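Long-range contact in Per a 4 allergen (Periplaneta americana, PDB 3EBW), which is a cockroach allergen of the lipocalin type that probably carries small hydrophobic ligands in its beta barrel and is recognised by human IgE: residues Val73-Tyr85 and Ser92-Gln103. Sequence-based numbering, arbitrary orientation.
Sequences VPSWTEDTFDIAY and SSTYFMVGTDYQ. Unlike the reference sequence in segment 73-85: Asp-79 (reference Asn). Unlike the reference sequence in segment 92-103: Val-98 (reference Ile).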
ATOM      1  N   VAL A  73      22.462 -15.669   6.020  1.00 33.12           N
ATOM      2  CA  VAL A  73      21.393 -16.148   6.897  1.00 31.56           C
ATOM      3  C   VAL A  73      22.097 -17.073   7.900  1.00 29.49           C
ATOM      4  O   VAL A  73      22.262 -18.234   7.654  1.00 27.92           O
ATOM      5  CB  VAL A  73      20.215 -16.869   6.101  1.00 37.41           C
ATOM      6  CG1 VAL A  73      20.664 -17.307   4.727  1.00 34.88           C
ATOM      7  CG2 VAL A  73      19.680 -18.051   6.903  1.00 39.05           C
ATOM      8  N   PRO A  74      22.525 -16.523   9.046  1.00 36.07           N
ATOM      9  CA  PRO A  74      23.232 -17.163  10.149  1.00 36.43           C
ATOM     10  C   PRO A  74      22.511 -18.219  10.953  1.00 37.77           C
ATOM     11  O   PRO A  74      23.141 -18.968  11.698  1.00 38.83           O
ATOM     12  CB  PRO A  74      23.656 -15.980  11.003  1.00 53.84           C
ATOM     13  CG  PRO A  74      22.508 -15.120  10.911  1.00 55.46           C
ATOM     14  CD  PRO A  74      22.209 -15.135   9.420  1.00 54.25           C
ATOM     15  N   SER A  75      21.196 -18.278  10.839  1.00 47.62           N
ATOM     16  CA  SER A  75      20.444 -19.301  11.564  1.00 48.28           C
ATOM     17  C   SER A  75      19.060 -19.450  10.999  1.00 49.35           C
ATOM     18  O   SER A  75      18.668 -18.723  10.104  1.00 50.13           O
ATOM     19  CB  SER A  75      20.348 -18.961  13.042  1.00 31.04           C
ATOM     20  OG  SER A  75      19.410 -17.951  13.265  1.00 34.83           O
ATOM     21  N   TRP A  76      18.333 -20.420  11.510  1.00 44.52           N
ATOM     22  CA  TRP A  76      16.976 -20.651  11.054  1.00 47.13           C
ATOM     23  C   TRP A  76      16.306 -21.782  11.803  1.00 48.42           C
ATOM     24  O   TRP A  76      16.852 -22.873  11.953  1.00 50.60           O
ATOM     25  CB  TRP A  76      16.944 -20.887   9.536  1.00 46.13           C
ATOM     26  CG  TRP A  76      17.229 -22.256   9.016  1.00 48.31           C
ATOM     27  CD1 TRP A  76      16.376 -23.330   9.006  1.00 48.13           C
ATOM     28  CD2 TRP A  76      18.382 -22.658   8.261  1.00 48.79           C
ATOM     29  NE1 TRP A  76      16.926 -24.367   8.269  1.00 48.18           N
ATOM     30  CE2 TRP A  76      18.153 -23.975   7.805  1.00 48.24           C
ATOM     31  CE3 TRP A  76      19.580 -22.027   7.914  1.00 49.37           C
ATOM     32  CZ2 TRP A  76      19.077 -24.659   7.022  1.00 48.39           C
ATOM     33  CZ3 TRP A  76      20.490 -22.711   7.135  1.00 48.69           C
ATOM     34  CH2 TRP A  76      20.234 -24.009   6.697  1.00 48.91           C
ATOM     35  N   THR A  77      15.121 -21.490  12.313  1.00 43.29           N
ATOM     36  CA  THR A  77      14.331 -22.449  13.061  1.00 44.86           C
ATOM     37  C   THR A  77      13.442 -23.297  12.171  1.00 44.74           C
ATOM     38  O   THR A  77      13.672 -23.413  10.970  1.00 44.42           O
ATOM     39  CB  THR A  77      13.475 -21.744  14.083  1.00 55.61           C
ATOM     40  OG1 THR A  77      14.242 -20.692  14.659  1.00 55.00           O
ATOM     41  CG2 THR A  77      13.084 -22.707  15.201  1.00 60.54           C
ATOM     42  N   GLU A  78      12.431 -23.900  12.780  1.00 57.25           N
ATOM     43  CA  GLU A  78      11.507 -24.780  12.088  1.00 58.20           C
ATOM     44  C   GLU A  78      10.720 -24.054  10.991  1.00 57.81           C
ATOM     45  O   GLU A  78      10.378 -24.651   9.969  1.00 57.30           O
ATOM     46  CB  GLU A  78      10.579 -25.422  13.119  1.00 66.44           C
ATOM     47  CG  GLU A  78      10.056 -26.791  12.712  1.00 69.76           C
ATOM     48  CD  GLU A  78      11.157 -27.729  12.278  1.00 70.12           C
ATOM     49  OE1 GLU A  78      11.987 -28.116  13.126  1.00 69.66           O
ATOM     50  OE2 GLU A  78      11.194 -28.074  11.078  1.00 69.88           O
ATOM     51  N   ASP A  79      10.463 -22.765  11.194  1.00 48.62           N
ATOM     52  CA  ASP A  79       9.741 -21.949  10.209  1.00 47.45           C
ATOM     53  C   ASP A  79      10.151 -20.477  10.363  1.00 47.68           C
ATOM     54  O   ASP A  79       9.323 -19.573  10.270  1.00 46.51           O
ATOM     55  CB  ASP A  79       8.249 -22.074  10.444  1.00 38.86           C
ATOM     56  CG  ASP A  79       7.820 -21.492  11.790  1.00 39.03           C
ATOM     57  OD1 ASP A  79       8.694 -21.094  12.589  1.00 39.62           O
ATOM     58  OD2 ASP A  79       6.597 -21.431  12.050  1.00 40.93           O
ATOM     59  N   THR A  80      11.439 -20.244  10.594  1.00 55.48           N
ATOM     60  CA  THR A  80      11.945 -18.899  10.809  1.00 53.59           C
ATOM     61  C   THR A  80      13.344 -18.779  10.278  1.00 51.11           C
ATOM     62  O   THR A  80      14.065 -19.748  10.287  1.00 49.79           O
ATOM     63  CB  THR A  80      11.964 -18.607  12.319  1.00 66.69           C
ATOM     64  OG1 THR A  80      10.693 -18.077  12.699  1.00 67.98           O
ATOM     65  CG2 THR A  80      13.089 -17.661  12.700  1.00 66.60           C
ATOM     66  N   PHE A  81      13.731 -17.617   9.768  1.00 46.77           N
ATOM     67  CA  PHE A  81      15.116 -17.481   9.340  1.00 47.06           C
ATOM     68  C   PHE A  81      15.609 -16.092   9.632  1.00 46.77           C
ATOM     69  O   PHE A  81      14.846 -15.149   9.586  1.00 48.48           O
ATOM     70  CB  PHE A  81      15.327 -17.863   7.867  1.00 41.04           C
ATOM     71  CG  PHE A  81      14.614 -16.996   6.880  1.00 41.27           C
ATOM     72  CD1 PHE A  81      13.327 -17.310   6.470  1.00 41.01           C
ATOM     73  CD2 PHE A  81      15.259 -15.912   6.291  1.00 40.53           C
ATOM     74  CE1 PHE A  81      12.705 -16.562   5.487  1.00 43.25           C
ATOM     75  CE2 PHE A  81      14.641 -15.166   5.314  1.00 38.89           C
ATOM     76  CZ  PHE A  81      13.368 -15.488   4.910  1.00 42.30           C
ATOM     77  N   ASP A  82      16.875 -15.960   9.994  1.00 46.04           N
ATOM     78  CA  ASP A  82      17.409 -14.647  10.297  1.00 45.78           C
ATOM     79  C   ASP A  82      18.383 -14.172   9.206  1.00 46.82           C
ATOM     80  O   ASP A  82      18.943 -14.976   8.449  1.00 44.35           O
ATOM     81  CB  ASP A  82      18.095 -14.658  11.667  1.00 44.06           C
ATOM     82  CG  ASP A  82      17.162 -15.160  12.809  1.00 47.67           C
ATOM     83  OD1 ASP A  82      17.338 -14.712  13.977  1.00 44.97           O
ATOM     84  OD2 ASP A  82      16.262 -16.014  12.548  1.00 50.33           O
ATOM     85  N   ILE A  83      18.549 -12.855   9.106  1.00 40.42           N
ATOM     86  CA  ILE A  83      19.449 -12.269   8.144  1.00 41.64           C
ATOM     87  C   ILE A  83      20.446 -11.425   8.901  1.00 45.16           C
ATOM     88  O   ILE A  83      20.094 -10.743   9.863  1.00 42.58           O
ATOM     89  CB  ILE A  83      18.696 -11.429   7.151  1.00 26.69           C
ATOM     90  CG1 ILE A  83      17.623 -12.308   6.504  1.00 24.63           C
ATOM     91  CG2 ILE A  83      19.658 -10.835   6.115  1.00 23.57           C
ATOM     92  CD1 ILE A  83      18.096 -13.337   5.539  1.00 22.97           C
ATOM     93  N   ALA A  84      21.699 -11.501   8.463  1.00 40.47           N
ATOM     94  CA  ALA A  84      22.776 -10.781   9.102  1.00 45.20           C
ATOM     95  C   ALA A  84      23.507  -9.770   8.211  1.00 49.35           C
ATOM     96  O   ALA A  84      23.652  -9.972   7.008  1.00 49.71           O
ATOM     97  CB  ALA A  84      23.752 -11.769   9.656  1.00 50.60           C
ATOM     98  N   TYR A  85      23.953  -8.692   8.859  1.00 59.97           N
ATOM     99  CA  TYR A  85      24.709  -7.571   8.289  1.00 66.43           C
ATOM    100  C   TYR A  85      24.414  -7.263   6.838  1.00 69.66           C
ATOM    101  O   TYR A  85      23.823  -6.234   6.534  1.00 70.21           O
ATOM    102  CB  TYR A  85      26.209  -7.819   8.464  1.00122.85           C
ATOM    103  CG  TYR A  85      26.558  -8.473   9.785  1.00127.79           C
ATOM    104  CD1 TYR A  85      26.220  -7.865  10.999  1.00130.57           C
ATOM    105  CD2 TYR A  85      27.194  -9.719   9.824  1.00129.71           C
ATOM    106  CE1 TYR A  85      26.504  -8.480  12.220  1.00132.33           C
ATOM    107  CE2 TYR A  85      27.484 -10.344  11.036  1.00131.78           C
ATOM    108  CZ  TYR A  85      27.134  -9.719  12.230  1.00132.52           C
ATOM    109  OH  TYR A  85      27.408 -10.324  13.434  1.00134.11           O
ATOM    110  N   SER A  92      20.316 -10.061  12.883  1.00 69.15           N
ATOM    111  CA  SER A  92      19.737  -8.724  12.907  1.00 69.37           C
ATOM    112  C   SER A  92      18.216  -8.764  12.736  1.00 69.25           C
ATOM    113  O   SER A  92      17.488  -8.510  13.691  1.00 70.53           O
ATOM    114  CB  SER A  92      20.367  -7.837  11.828  1.00 71.34           C
ATOM    115  OG  SER A  92      21.766  -7.685  12.023  1.00 70.41           O
ATOM    116  N   SER A  93      17.720  -9.077  11.546  1.00 59.57           N
ATOM    117  CA  SER A  93      16.268  -9.134  11.381  1.00 59.79           C
ATOM    118  C   SER A  93      15.770 -10.586  11.322  1.00 58.03           C
ATOM    119  O   SER A  93      16.473 -11.451  10.811  1.00 57.76           O
ATOM    120  CB  SER A  93      15.853  -8.392  10.117  1.00 84.60           C
ATOM    121  OG  SER A  93      16.464  -8.976   8.986  1.00 89.19           O
ATOM    122  N   THR A  94      14.574 -10.855  11.861  1.00 52.89           N
ATOM    123  CA  THR A  94      13.990 -12.208  11.838  1.00 49.27           C
ATOM    124  C   THR A  94      12.749 -12.210  10.968  1.00 46.40           C
ATOM    125  O   THR A  94      11.942 -11.327  11.077  1.00 44.49           O
ATOM    126  CB  THR A  94      13.576 -12.699  13.241  1.00 52.24           C
ATOM    127  OG1 THR A  94      14.728 -12.762  14.080  1.00 52.57           O
ATOM    128  CG2 THR A  94      12.954 -14.086  13.169  1.00 50.15           C
ATOM    129  N   TYR A  95      12.618 -13.226  10.125  1.00 42.99           N
ATOM    130  CA  TYR A  95      11.509 -13.401   9.187  1.00 41.31           C
ATOM    131  C   TYR A  95      10.849 -14.784   9.334  1.00 40.26           C
ATOM    132  O   TYR A  95      11.539 -15.795   9.558  1.00 41.25           O
ATOM    133  CB  TYR A  95      12.042 -13.285   7.760  1.00 44.42           C
ATOM    134  CG  TYR A  95      12.629 -11.947   7.441  1.00 44.01           C
ATOM    135  CD1 TYR A  95      11.824 -10.927   6.950  1.00 45.22           C
ATOM    136  CD2 TYR A  95      13.975 -11.696   7.628  1.00 43.23           C
ATOM    137  CE1 TYR A  95      12.348  -9.687   6.648  1.00 44.66           C
ATOM    138  CE2 TYR A  95      14.513 -10.466   7.337  1.00 42.12           C
ATOM    139  CZ  TYR A  95      13.698  -9.463   6.844  1.00 45.07           C
ATOM    140  OH  TYR A  95      14.216  -8.232   6.519  1.00 46.83           O
ATOM    141  N   PHE A  96       9.528 -14.831   9.177  1.00 27.38           N
ATOM    142  CA  PHE A  96       8.745 -16.067   9.284  1.00 25.56           C
ATOM    143  C   PHE A  96       8.473 -16.674   7.927  1.00 24.97           C
ATOM    144  O   PHE A  96       8.031 -15.997   7.045  1.00 24.99           O
ATOM    145  CB  PHE A  96       7.420 -15.781   9.976  1.00 42.83           C
ATOM    146  CG  PHE A  96       7.583 -15.307  11.373  1.00 42.49           C
ATOM    147  CD1 PHE A  96       7.315 -16.152  12.443  1.00 41.98           C
ATOM    148  CD2 PHE A  96       8.095 -14.039  11.632  1.00 43.47           C
ATOM    149  CE1 PHE A  96       7.567 -15.733  13.747  1.00 43.26           C
ATOM    150  CE2 PHE A  96       8.349 -13.617  12.927  1.00 40.79           C
ATOM    151  CZ  PHE A  96       8.084 -14.464  13.987  1.00 43.14           C
HETATM  152  N   MSE A  97       8.733 -17.961   7.761  1.00 45.79           N
HETATM  153  CA  MSE A  97       8.482 -18.608   6.495  1.00 48.32           C
HETATM  154  C   MSE A  97       7.050 -19.076   6.546  1.00 50.62           C
HETATM  155  O   MSE A  97       6.783 -20.152   7.040  1.00 52.36           O
HETATM  156  CB  MSE A  97       9.389 -19.806   6.340  1.00 56.46           C
HETATM  157  CG  MSE A  97       9.137 -20.565   5.085  1.00 60.54           C
HETATM  158 SE   MSE A  97       9.346 -19.397   3.564  1.00 69.25          SE
HETATM  159  CE  MSE A  97      11.245 -19.644   3.226  1.00 64.98           C
ATOM    160  N   VAL A  98       6.120 -18.275   6.043  1.00 61.98           N
ATOM    161  CA  VAL A  98       4.707 -18.645   6.064  1.00 62.11           C
ATOM    162  C   VAL A  98       4.335 -19.858   5.207  1.00 64.37           C
ATOM    163  O   VAL A  98       3.439 -20.628   5.570  1.00 64.27           O
ATOM    164  CB  VAL A  98       3.859 -17.456   5.639  1.00 51.11           C
ATOM    165  CG1 VAL A  98       2.384 -17.841   5.558  1.00 49.35           C
ATOM    166  CG2 VAL A  98       4.081 -16.324   6.617  1.00 48.62           C
ATOM    167  N   GLY A  99       5.013 -20.033   4.076  1.00 55.05           N
ATOM    168  CA  GLY A  99       4.714 -21.165   3.223  1.00 56.62           C
ATOM    169  C   GLY A  99       5.511 -21.232   1.934  1.00 59.34           C
ATOM    170  O   GLY A  99       5.633 -20.245   1.212  1.00 60.39           O
ATOM    171  N   THR A 100       6.056 -22.402   1.626  1.00 55.16           N
ATOM    172  CA  THR A 100       6.814 -22.552   0.396  1.00 56.34           C
ATOM    173  C   THR A 100       6.988 -24.004  -0.081  1.00 57.47           C
ATOM    174  O   THR A 100       6.877 -24.947   0.695  1.00 58.28           O
ATOM    175  CB  THR A 100       8.193 -21.928   0.534  1.00 59.24           C
ATOM    176  OG1 THR A 100       8.869 -22.039  -0.720  1.00 59.89           O
ATOM    177  CG2 THR A 100       9.013 -22.653   1.611  1.00 59.76           C
ATOM    178  N   ASP A 101       7.255 -24.173  -1.369  1.00 64.55           N
ATOM    179  CA  ASP A 101       7.472 -25.496  -1.918  1.00 66.02           C
ATOM    180  C   ASP A 101       8.885 -25.518  -2.486  1.00 65.30           C
ATOM    181  O   ASP A 101       9.253 -26.403  -3.256  1.00 65.72           O
ATOM    182  CB  ASP A 101       6.450 -25.803  -3.013  1.00 78.80           C
ATOM    183  CG  ASP A 101       6.716 -25.046  -4.300  1.00 81.27           C
ATOM    184  OD1 ASP A 101       5.974 -25.290  -5.270  1.00 82.68           O
ATOM    185  OD2 ASP A 101       7.650 -24.218  -4.356  1.00 81.44           O
ATOM    186  N   TYR A 102       9.663 -24.519  -2.089  1.00 52.72           N
ATOM    187  CA  TYR A 102      11.042 -24.351  -2.510  1.00 53.51           C
ATOM    188  C   TYR A 102      11.277 -24.308  -3.998  1.00 55.48           C
ATOM    189  O   TYR A 102      12.432 -24.308  -4.414  1.00 56.62           O
ATOM    190  CB  TYR A 102      11.968 -25.425  -1.923  1.00 56.07           C
ATOM    191  CG  TYR A 102      11.961 -25.508  -0.419  1.00 53.65           C
ATOM    192  CD1 TYR A 102      11.024 -26.294   0.242  1.00 52.87           C
ATOM    193  CD2 TYR A 102      12.870 -24.788   0.347  1.00 51.58           C
ATOM    194  CE1 TYR A 102      10.988 -26.364   1.623  1.00 51.81           C
ATOM    195  CE2 TYR A 102      12.839 -24.856   1.733  1.00 51.79           C
ATOM    196  CZ  TYR A 102      11.889 -25.645   2.358  1.00 50.83           C
ATOM    197  OH  TYR A 102      11.780 -25.684   3.715  1.00 51.20           O
ATOM    198  N   GLN A 103      10.227 -24.281  -4.813  1.00 94.92           N
ATOM    199  CA  GLN A 103      10.451 -24.200  -6.252  1.00 97.91           C
ATOM    200  C   GLN A 103       9.261 -23.852  -7.128  1.00 98.58           C
ATOM    201  O   GLN A 103       8.991 -24.538  -8.103  1.00100.09           O
ATOM    202  CB  GLN A 103      11.130 -25.484  -6.755  1.00119.44           C
ATOM    203  CG  GLN A 103      12.649 -25.302  -6.918  1.00123.93           C
ATOM    204  CD  GLN A 103      13.409 -26.585  -7.192  1.00125.45           C
ATOM    205  OE1 GLN A 103      13.170 -27.264  -8.191  1.00126.01           O
ATOM    206  NE2 GLN A 103      14.343 -26.918  -6.306  1.00125.76           N
TER
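Phe-81 and Tyr-95 pair across the middle of an antiparallel beta hairpin, strands 80-83 and 93-100 of the lipocalin barrel. Their backbones form a hydrogen-bonded pair: Phe-81 N gives to Tyr-95 O at 2.9 Å, and Tyr-95 N returns a bond to Phe-81 O. Ile-83 N to Ser-93 O adds the next such bond. Toward the end of the hairpin where the connecting residues are not modelled, a classic beta bulge lets Ile-83 O take Ser-92 N at 3.1 Å and, weakly, Ser-93 N. At Asp-79, Met-97 N reaches the carbonyl O from well above its plane, 54° out of it.

The apolar contacts lie on the face of the sheet that carries Phe-81, Ile-83 and Tyr-95. With CG turned between its backbone N and carbonyl carbon (chi1 64°), the Phe-81 ring swings toward strand 93-100, and Tyr-95 CB sits over one face as a CH-pi contact, 4.0 Å from the ring centroid. The two rings run near parallel, 25° between planes, but are slid apart and barely overlap. Ile-83 CG1 packs against Tyr-95 CE2 at 3.7 Å, the two side chains crossing at about a right angle. The bent chain of selenomethionine Met-97 brings its CE to Phe-81 CE1, and both residues also touch Val-108 on strand 106-112. A bound PE4 molecule, probably from the crystallisation liquor, lies beside the Tyr-95 side chain, consistent with a pocket there.

Across the sheet, Thr-80, Asp-82, Thr-94 and Phe-96 line the other face. Thr-80 OG1 lies over one face of the Phe-96 ring, while its methyl CG2 meets Thr-94 CG2 at 3.6 Å. Thr-94 and Asp-82 run side by side, and Thr-94 OG1 donates a weak 3.3 Å hydrogen bond to Asp-82 OD1.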